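Local coordinates for oxalate biosynthetic component 1 (Burkholderia thailandensis, PDB 5IKY), which probably makes oxalate as a bifunctional enzyme of quorum sensing-dependent oxalogenesis, combining a serine hydrolase with an additional lyase activity, at residues 122-135 / 164-176. Sequence-based numbering, arbitrary orientation.
Sequences RLSSVDLVRQIVLQ and FVERMRADNAAVL
The carboxylate of D171 accepts from two successive backbone N-H groups, those of S124 and S125, just ahead of helix 126-135. D171 and F164 bury the most surface here, with R167 between them on the same face of helix 164-172. D171 OD1 accepts from S124 N at 2.6 Å on its syn side. D171 OD2 accepts from S125 N at 2.8 Å, also syn. With CG anti to the backbone N (chi1 -171°), D171 reaches across to this turn, and two bonds to neighbouring amides should fix its rotation. S125 in turn is the N-cap: its OG accepts from L128 N.

R167 bends at chi3 (58°) and lays one guanidinium face against L128 CD1. R167 NH1 donates to Q131 OE1 at 2.8 Å, and D127 lies at long salt-bridge distance.

The F164 ring lies against Q131, I132 and Q135 of helix 126-135. I132 N lies at its edge, I132 CG1 is 3.9 Å from F164 CE1, and Q135 CG is 3.4 Å from F164 CZ. The amide of Q135 goes on to bond P194 O. L123 CD2 meets V175 CG2 at 3.8 Å beside D171.

This is roughly antiparallel helix packing (segment axes 140° apart) within the N-terminal domain, with a carboxylate from one helix bound at the capped N-terminus of the other.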
ATOM      1  N   ARG A 122     -31.538   5.724 -25.364  1.00 78.81           N
ATOM      2  CA  ARG A 122     -32.585   5.786 -26.378  1.00 82.60           C
ATOM      3  C   ARG A 122     -33.007   4.390 -26.818  1.00 88.79           C
ATOM      4  O   ARG A 122     -34.164   4.165 -27.174  1.00101.50           O
ATOM      5  CB  ARG A 122     -32.120   6.592 -27.590  1.00 79.07           C
ATOM      6  CG  ARG A 122     -32.208   8.094 -27.418  1.00 72.26           C
ATOM      7  CD  ARG A 122     -32.048   8.790 -28.757  1.00102.43           C
ATOM      8  NE  ARG A 122     -32.422  10.199 -28.700  1.00118.81           N
ATOM      9  CZ  ARG A 122     -32.616  10.961 -29.771  1.00114.26           C
ATOM     10  NH1 ARG A 122     -32.472  10.445 -30.985  1.00115.37           N
ATOM     11  NH2 ARG A 122     -32.955  12.236 -29.632  1.00113.32           N
ATOM     12  N   LEU A 123     -32.060   3.459 -26.802  1.00 79.68           N
ATOM     13  CA  LEU A 123     -32.343   2.079 -27.170  1.00 80.96           C
ATOM     14  C   LEU A 123     -33.292   1.438 -26.160  1.00 84.33           C
ATOM     15  O   LEU A 123     -33.139   1.612 -24.951  1.00 90.94           O
ATOM     16  CB  LEU A 123     -31.047   1.273 -27.276  1.00 83.45           C
ATOM     17  CG  LEU A 123     -30.121   1.654 -28.433  1.00 79.69           C
ATOM     18  CD1 LEU A 123     -28.766   0.979 -28.286  1.00 82.45           C
ATOM     19  CD2 LEU A 123     -30.757   1.293 -29.766  1.00 82.54           C
ATOM     20  N   SER A 124     -34.276   0.704 -26.667  1.00 85.51           N
ATOM     21  CA  SER A 124     -35.283   0.081 -25.817  1.00 80.90           C
ATOM     22  C   SER A 124     -34.729  -1.149 -25.108  1.00 84.93           C
ATOM     23  O   SER A 124     -34.823  -1.267 -23.886  1.00 84.57           O
ATOM     24  CB  SER A 124     -36.516  -0.301 -26.638  1.00 80.63           C
ATOM     25  OG  SER A 124     -36.979   0.797 -27.407  1.00 92.62           O
ATOM     26  N   SER A 125     -34.151  -2.060 -25.885  1.00 87.89           N
ATOM     27  CA  SER A 125     -33.612  -3.305 -25.349  1.00 89.14           C
ATOM     28  C   SER A 125     -32.416  -3.059 -24.437  1.00101.07           C
ATOM     29  O   SER A 125     -31.403  -2.508 -24.865  1.00121.87           O
ATOM     30  CB  SER A 125     -33.213  -4.244 -26.488  1.00 84.53           C
ATOM     31  OG  SER A 125     -32.607  -5.425 -25.992  1.00 90.14           O
ATOM     32  N   VAL A 126     -32.536  -3.473 -23.180  1.00 97.01           N
ATOM     33  CA  VAL A 126     -31.450  -3.313 -22.220  1.00 84.30           C
ATOM     34  C   VAL A 126     -30.347  -4.338 -22.490  1.00 81.20           C
ATOM     35  O   VAL A 126     -29.183  -4.114 -22.156  1.00 84.60           O
ATOM     36  CB  VAL A 126     -31.954  -3.446 -20.762  1.00 80.26           C
ATOM     37  CG1 VAL A 126     -32.408  -4.869 -20.471  1.00 91.67           C
ATOM     38  CG2 VAL A 126     -30.878  -3.012 -19.774  1.00 74.13           C
ATOM     39  N   ASP A 127     -30.712  -5.454 -23.114  1.00 72.71           N
ATOM     40  CA  ASP A 127     -29.741  -6.493 -23.432  1.00 77.75           C
ATOM     41  C   ASP A 127     -28.828  -6.038 -24.563  1.00 89.33           C
ATOM     42  O   ASP A 127     -27.634  -6.340 -24.569  1.00101.13           O
ATOM     43  CB  ASP A 127     -30.445  -7.798 -23.808  1.00 96.01           C
ATOM     44  CG  ASP A 127     -29.468  -8.921 -24.108  1.00130.37           C
ATOM     45  OD1 ASP A 127     -28.753  -9.354 -23.178  1.00129.24           O
ATOM     46  OD2 ASP A 127     -29.416  -9.372 -25.273  1.00144.08           O
ATOM     47  N   LEU A 128     -29.397  -5.309 -25.518  1.00 92.03           N
ATOM     48  CA  LEU A 128     -28.630  -4.768 -26.633  1.00 78.81           C
ATOM     49  C   LEU A 128     -27.612  -3.740 -26.147  1.00 77.58           C
ATOM     50  O   LEU A 128     -26.472  -3.718 -26.609  1.00 85.71           O
ATOM     51  CB  LEU A 128     -29.560  -4.137 -27.671  1.00 73.81           C
ATOM     52  CG  LEU A 128     -28.871  -3.451 -28.854  1.00 71.51           C
ATOM     53  CD1 LEU A 128     -28.175  -4.478 -29.735  1.00 61.57           C
ATOM     54  CD2 LEU A 128     -29.865  -2.628 -29.661  1.00 63.83           C
ATOM     55  N   VAL A 129     -28.035  -2.894 -25.212  1.00 77.65           N
ATOM     56  CA  VAL A 129     -27.167  -1.862 -24.654  1.00 75.98           C
ATOM     57  C   VAL A 129     -25.932  -2.470 -23.995  1.00 79.15           C
ATOM     58  O   VAL A 129     -24.813  -1.998 -24.203  1.00 69.90           O
ATOM     59  CB  VAL A 129     -27.913  -0.991 -23.622  1.00 71.55           C
ATOM     60  CG1 VAL A 129     -26.978   0.048 -23.024  1.00 77.87           C
ATOM     61  CG2 VAL A 129     -29.112  -0.315 -24.268  1.00 79.00           C
ATOM     62  N   ARG A 130     -26.143  -3.525 -23.211  1.00 70.00           N
ATOM     63  CA  ARG A 130     -25.051  -4.210 -22.528  1.00 63.44           C
ATOM     64  C   ARG A 130     -24.008  -4.732 -23.504  1.00 78.11           C
ATOM     65  O   ARG A 130     -22.811  -4.507 -23.326  1.00 92.34           O
ATOM     66  CB  ARG A 130     -25.580  -5.373 -21.690  1.00 65.87           C
ATOM     67  CG  ARG A 130     -26.477  -4.969 -20.546  1.00 71.01           C
ATOM     68  CD  ARG A 130     -26.613  -6.112 -19.562  1.00 65.39           C
ATOM     69  NE  ARG A 130     -27.395  -5.737 -18.390  1.00 77.60           N
ATOM     70  CZ  ARG A 130     -28.628  -6.163 -18.152  1.00 77.49           C
ATOM     71  NH1 ARG A 130     -29.222  -6.986 -19.009  1.00 76.10           N
ATOM     72  NH2 ARG A 130     -29.267  -5.771 -17.058  1.00 65.62           N
ATOM     73  N   GLN A 131     -24.473  -5.433 -24.533  1.00 64.01           N
ATOM     74  CA  GLN A 131     -23.582  -6.029 -25.518  1.00 72.93           C
ATOM     75  C   GLN A 131     -22.781  -4.961 -26.252  1.00 78.02           C
ATOM     76  O   GLN A 131     -21.624  -5.178 -26.610  1.00 79.82           O
ATOM     77  CB  GLN A 131     -24.379  -6.878 -26.507  1.00 69.11           C
ATOM     78  CG  GLN A 131     -25.150  -8.010 -25.845  1.00 87.45           C
ATOM     79  CD  GLN A 131     -26.003  -8.790 -26.826  1.00115.65           C
ATOM     80  OE1 GLN A 131     -25.731  -8.807 -28.027  1.00123.02           O
ATOM     81  NE2 GLN A 131     -27.044  -9.441 -26.318  1.00118.48           N
ATOM     82  N   ILE A 132     -23.400  -3.803 -26.462  1.00 62.47           N
ATOM     83  CA  ILE A 132     -22.713  -2.667 -27.060  1.00 60.38           C
ATOM     84  C   ILE A 132     -21.641  -2.143 -26.112  1.00 64.49           C
ATOM     85  O   ILE A 132     -20.480  -1.991 -26.493  1.00 66.88           O
ATOM     86  CB  ILE A 132     -23.695  -1.533 -27.411  1.00 69.13           C
ATOM     87  CG1 ILE A 132     -24.611  -1.961 -28.558  1.00 58.46           C
ATOM     88  CG2 ILE A 132     -22.942  -0.262 -27.777  1.00 57.34           C
ATOM     89  CD1 ILE A 132     -25.653  -0.927 -28.922  1.00 65.63           C
ATOM     90  N   VAL A 133     -22.039  -1.876 -24.872  1.00 58.28           N
ATOM     91  CA  VAL A 133     -21.113  -1.410 -23.848  1.00 64.38           C
ATOM     92  C   VAL A 133     -19.982  -2.413 -23.632  1.00 63.69           C
ATOM     93  O   VAL A 133     -18.819  -2.028 -23.514  1.00 62.08           O
ATOM     94  CB  VAL A 133     -21.834  -1.154 -22.505  1.00 62.93           C
ATOM     95  CG1 VAL A 133     -20.828  -0.862 -21.402  1.00 52.43           C
ATOM     96  CG2 VAL A 133     -22.825  -0.006 -22.646  1.00 54.89           C
ATOM     97  N   LEU A 134     -20.323  -3.697 -23.601  1.00 69.48           N
ATOM     98  CA  LEU A 134     -19.318  -4.736 -23.401  1.00 59.05           C
ATOM     99  C   LEU A 134     -18.382  -4.864 -24.599  1.00 57.08           C
ATOM    100  O   LEU A 134     -17.191  -5.120 -24.431  1.00 61.95           O
ATOM    101  CB  LEU A 134     -19.984  -6.083 -23.110  1.00 50.66           C
ATOM    102  CG  LEU A 134     -20.565  -6.245 -21.703  1.00 67.07           C
ATOM    103  CD1 LEU A 134     -21.076  -7.659 -21.485  1.00 50.39           C
ATOM    104  CD2 LEU A 134     -19.532  -5.878 -20.648  1.00 56.50           C
ATOM    105  N   GLN A 135     -18.914  -4.685 -25.805  1.00 57.26           N
ATOM    106  CA  GLN A 135     -18.087  -4.771 -27.005  1.00 54.90           C
ATOM    107  C   GLN A 135     -17.108  -3.608 -27.106  1.00 62.08           C
ATOM    108  O   GLN A 135     -15.927  -3.807 -27.388  1.00 55.18           O
ATOM    109  CB  GLN A 135     -18.948  -4.827 -28.267  1.00 59.00           C
ATOM    110  CG  GLN A 135     -19.139  -6.229 -28.817  1.00 72.45           C
ATOM    111  CD  GLN A 135     -17.847  -6.848 -29.327  1.00 64.05           C
ATOM    112  OE1 GLN A 135     -16.841  -6.164 -29.510  1.00 81.21           O
ATOM    113  NE2 GLN A 135     -17.875  -8.153 -29.563  1.00 73.57           N
ATOM    114  N   PHE A 164     -25.102  -6.478 -34.888  1.00 78.30           N
ATOM    115  CA  PHE A 164     -25.240  -5.283 -34.061  1.00 70.01           C
ATOM    116  C   PHE A 164     -26.021  -4.193 -34.786  1.00 79.19           C
ATOM    117  O   PHE A 164     -26.913  -3.568 -34.213  1.00 93.31           O
ATOM    118  CB  PHE A 164     -23.865  -4.743 -33.652  1.00 62.05           C
ATOM    119  CG  PHE A 164     -23.337  -5.324 -32.372  1.00 66.83           C
ATOM    120  CD1 PHE A 164     -23.809  -4.876 -31.150  1.00 71.08           C
ATOM    121  CD2 PHE A 164     -22.358  -6.302 -32.390  1.00 64.62           C
ATOM    122  CE1 PHE A 164     -23.325  -5.403 -29.968  1.00 69.79           C
ATOM    123  CE2 PHE A 164     -21.868  -6.832 -31.211  1.00 56.29           C
ATOM    124  CZ  PHE A 164     -22.354  -6.380 -29.999  1.00 56.82           C
ATOM    125  N   VAL A 165     -25.677  -3.976 -36.052  1.00 64.96           N
ATOM    126  CA  VAL A 165     -26.262  -2.901 -36.844  1.00 77.07           C
ATOM    127  C   VAL A 165     -27.761  -3.099 -37.062  1.00 82.68           C
ATOM    128  O   VAL A 165     -28.543  -2.154 -36.938  1.00 88.05           O
ATOM    129  CB  VAL A 165     -25.560  -2.776 -38.209  1.00 76.35           C
ATOM    130  CG1 VAL A 165     -26.119  -1.598 -38.987  1.00 66.96           C
ATOM    131  CG2 VAL A 165     -24.057  -2.628 -38.014  1.00 64.05           C
ATOM    132  N   GLU A 166     -28.155  -4.328 -37.386  1.00 85.89           N
ATOM    133  CA  GLU A 166     -29.562  -4.659 -37.597  1.00 90.19           C
ATOM    134  C   GLU A 166     -30.392  -4.376 -36.353  1.00 90.82           C
ATOM    135  O   GLU A 166     -31.382  -3.645 -36.404  1.00108.19           O
ATOM    136  CB  GLU A 166     -29.722  -6.128 -37.986  1.00 99.93           C
ATOM    137  CG  GLU A 166     -28.980  -6.543 -39.240  1.00115.23           C
ATOM    138  CD  GLU A 166     -28.812  -8.047 -39.328  1.00137.66           C
ATOM    139  OE1 GLU A 166     -29.386  -8.759 -38.476  1.00134.50           O
ATOM    140  OE2 GLU A 166     -28.105  -8.516 -40.244  1.00155.15           O
ATOM    141  N   ARG A 167     -29.978  -4.968 -35.238  1.00 87.81           N
ATOM    142  CA  ARG A 167     -30.686  -4.824 -33.975  1.00 86.64           C
ATOM    143  C   ARG A 167     -30.730  -3.366 -33.533  1.00 82.35           C
ATOM    144  O   ARG A 167     -31.719  -2.916 -32.957  1.00 92.28           O
ATOM    145  CB  ARG A 167     -30.034  -5.695 -32.902  1.00 83.80           C
ATOM    146  CG  ARG A 167     -30.135  -7.186 -33.195  1.00 79.28           C
ATOM    147  CD  ARG A 167     -29.185  -7.996 -32.333  1.00 89.80           C
ATOM    148  NE  ARG A 167     -29.422  -7.796 -30.907  1.00104.27           N
ATOM    149  CZ  ARG A 167     -28.567  -8.151 -29.955  1.00112.52           C
ATOM    150  NH1 ARG A 167     -27.413  -8.722 -30.277  1.00107.86           N
ATOM    151  NH2 ARG A 167     -28.861  -7.934 -28.680  1.00108.55           N
ATOM    152  N   MET A 168     -29.661  -2.629 -33.816  1.00 82.75           N
ATOM    153  CA  MET A 168     -29.629  -1.199 -33.533  1.00 84.53           C
ATOM    154  C   MET A 168     -30.655  -0.465 -34.389  1.00 95.55           C
ATOM    155  O   MET A 168     -31.409   0.368 -33.889  1.00 97.57           O
ATOM    156  CB  MET A 168     -28.232  -0.625 -33.773  1.00 90.14           C
ATOM    157  CG  MET A 168     -27.454  -0.333 -32.500  1.00 99.51           C
ATOM    158  SD  MET A 168     -25.850   0.427 -32.820  1.00101.67           S
ATOM    159  CE  MET A 168     -25.013  -0.893 -33.694  1.00 66.82           C
ATOM    160  N   ARG A 169     -30.680  -0.784 -35.680  1.00 87.27           N
ATOM    161  CA  ARG A 169     -31.615  -0.159 -36.609  1.00 93.11           C
ATOM    162  C   ARG A 169     -33.058  -0.536 -36.289  1.00102.19           C
ATOM    163  O   ARG A 169     -33.967   0.285 -36.413  1.00 94.15           O
ATOM    164  CB  ARG A 169     -31.286  -0.553 -38.050  1.00 84.69           C
ATOM    165  CG  ARG A 169     -31.875   0.387 -39.090  1.00 87.16           C
ATOM    166  CD  ARG A 169     -31.812  -0.214 -40.486  1.00 91.88           C
ATOM    167  NE  ARG A 169     -30.477  -0.701 -40.819  1.00 97.06           N
ATOM    168  CZ  ARG A 169     -29.519   0.047 -41.355  1.00 94.55           C
ATOM    169  NH1 ARG A 169     -28.334  -0.486 -41.625  1.00 93.55           N
ATOM    170  NH2 ARG A 169     -29.743   1.328 -41.619  1.00 87.27           N
ATOM    171  N   ALA A 170     -33.260  -1.786 -35.879  1.00 98.53           N
ATOM    172  CA  ALA A 170     -34.592  -2.280 -35.549  1.00 80.43           C
ATOM    173  C   ALA A 170     -35.106  -1.662 -34.253  1.00 92.00           C
ATOM    174  O   ALA A 170     -36.233  -1.167 -34.198  1.00109.54           O
ATOM    175  CB  ALA A 170     -34.582  -3.797 -35.446  1.00 79.36           C
ATOM    176  N   ASP A 171     -34.276  -1.698 -33.213  1.00 91.89           N
ATOM    177  CA  ASP A 171     -34.629  -1.105 -31.926  1.00 97.07           C
ATOM    178  C   ASP A 171     -34.846   0.394 -32.071  1.00 92.35           C
ATOM    179  O   ASP A 171     -35.870   0.930 -31.647  1.00 99.08           O
ATOM    180  CB  ASP A 171     -33.541  -1.379 -30.884  1.00 98.00           C
ATOM    181  CG  ASP A 171     -33.959  -0.978 -29.481  1.00104.64           C
ATOM    182  OD1 ASP A 171     -34.046   0.238 -29.208  1.00106.02           O
ATOM    183  OD2 ASP A 171     -34.185  -1.879 -28.646  1.00105.56           O
ATOM    184  N   ASN A 172     -33.871   1.071 -32.667  1.00 95.98           N
ATOM    185  CA  ASN A 172     -33.974   2.506 -32.875  1.00 99.61           C
ATOM    186  C   ASN A 172     -33.074   2.954 -34.028  1.00100.70           C
ATOM    187  O   ASN A 172     -31.865   3.146 -33.847  1.00104.93           O
ATOM    188  CB  ASN A 172     -33.617   3.260 -31.589  1.00 95.99           C
ATOM    189  CG  ASN A 172     -34.204   4.660 -31.549  1.00 85.53           C
ATOM    190  OD1 ASN A 172     -34.314   5.333 -32.572  1.00 90.26           O
ATOM    191  ND2 ASN A 172     -34.583   5.105 -30.358  1.00 93.92           N
ATOM    192  N   ALA A 173     -33.673   3.115 -35.207  1.00109.70           N
ATOM    193  CA  ALA A 173     -32.943   3.514 -36.401  1.00105.55           C
ATOM    194  C   ALA A 173     -32.368   4.945 -36.282  1.00101.55           C
ATOM    195  O   ALA A 173     -31.631   5.385 -37.152  1.00108.41           O
ATOM    196  CB  ALA A 173     -33.834   3.382 -37.630  1.00115.81           C
ATOM    197  N   ALA A 174     -32.694   5.660 -35.206  1.00 96.97           N
ATOM    198  CA  ALA A 174     -31.926   6.835 -34.816  1.00 87.46           C
ATOM    199  C   ALA A 174     -30.564   6.327 -34.368  1.00107.83           C
ATOM    200  O   ALA A 174     -29.750   5.995 -35.223  1.00128.14           O
ATOM    201  CB  ALA A 174     -32.636   7.635 -33.709  1.00 87.29           C
ATOM    202  N   VAL A 175     -30.332   6.241 -33.052  1.00 94.62           N
ATOM    203  CA  VAL A 175     -29.063   5.756 -32.434  1.00 93.76           C
ATOM    204  C   VAL A 175     -27.935   5.338 -33.391  1.00 89.91           C
ATOM    205  O   VAL A 175     -26.786   5.782 -33.240  1.00 98.15           O
ATOM    206  CB  VAL A 175     -29.327   4.558 -31.492  1.00 83.90           C
ATOM    207  CG1 VAL A 175     -28.020   4.000 -30.943  1.00 69.39           C
ATOM    208  CG2 VAL A 175     -30.260   4.974 -30.344  1.00 84.89           C
ATOM    209  N   LEU A 176     -28.278   4.515 -34.384  1.00 73.92           N
ATOM    210  CA  LEU A 176     -27.377   4.209 -35.497  1.00 76.10           C
ATOM    211  C   LEU A 176     -27.027   5.472 -36.292  1.00100.05           C
ATOM    212  O   LEU A 176     -26.054   5.503 -37.037  1.00 99.37           O
ATOM    213  CB  LEU A 176     -28.017   3.165 -36.426  1.00 80.78           C
ATOM    214  CG  LEU A 176     -27.215   2.647 -37.623  1.00 78.95           C
ATOM    215  CD1 LEU A 176     -25.942   2.012 -37.112  1.00 81.73           C
ATOM    216  CD2 LEU A 176     -28.035   1.640 -38.415  1.00 82.92           C
TER
HETATM  217  O   HOH W   1     -36.154   2.223 -29.490  1.00 93.20           O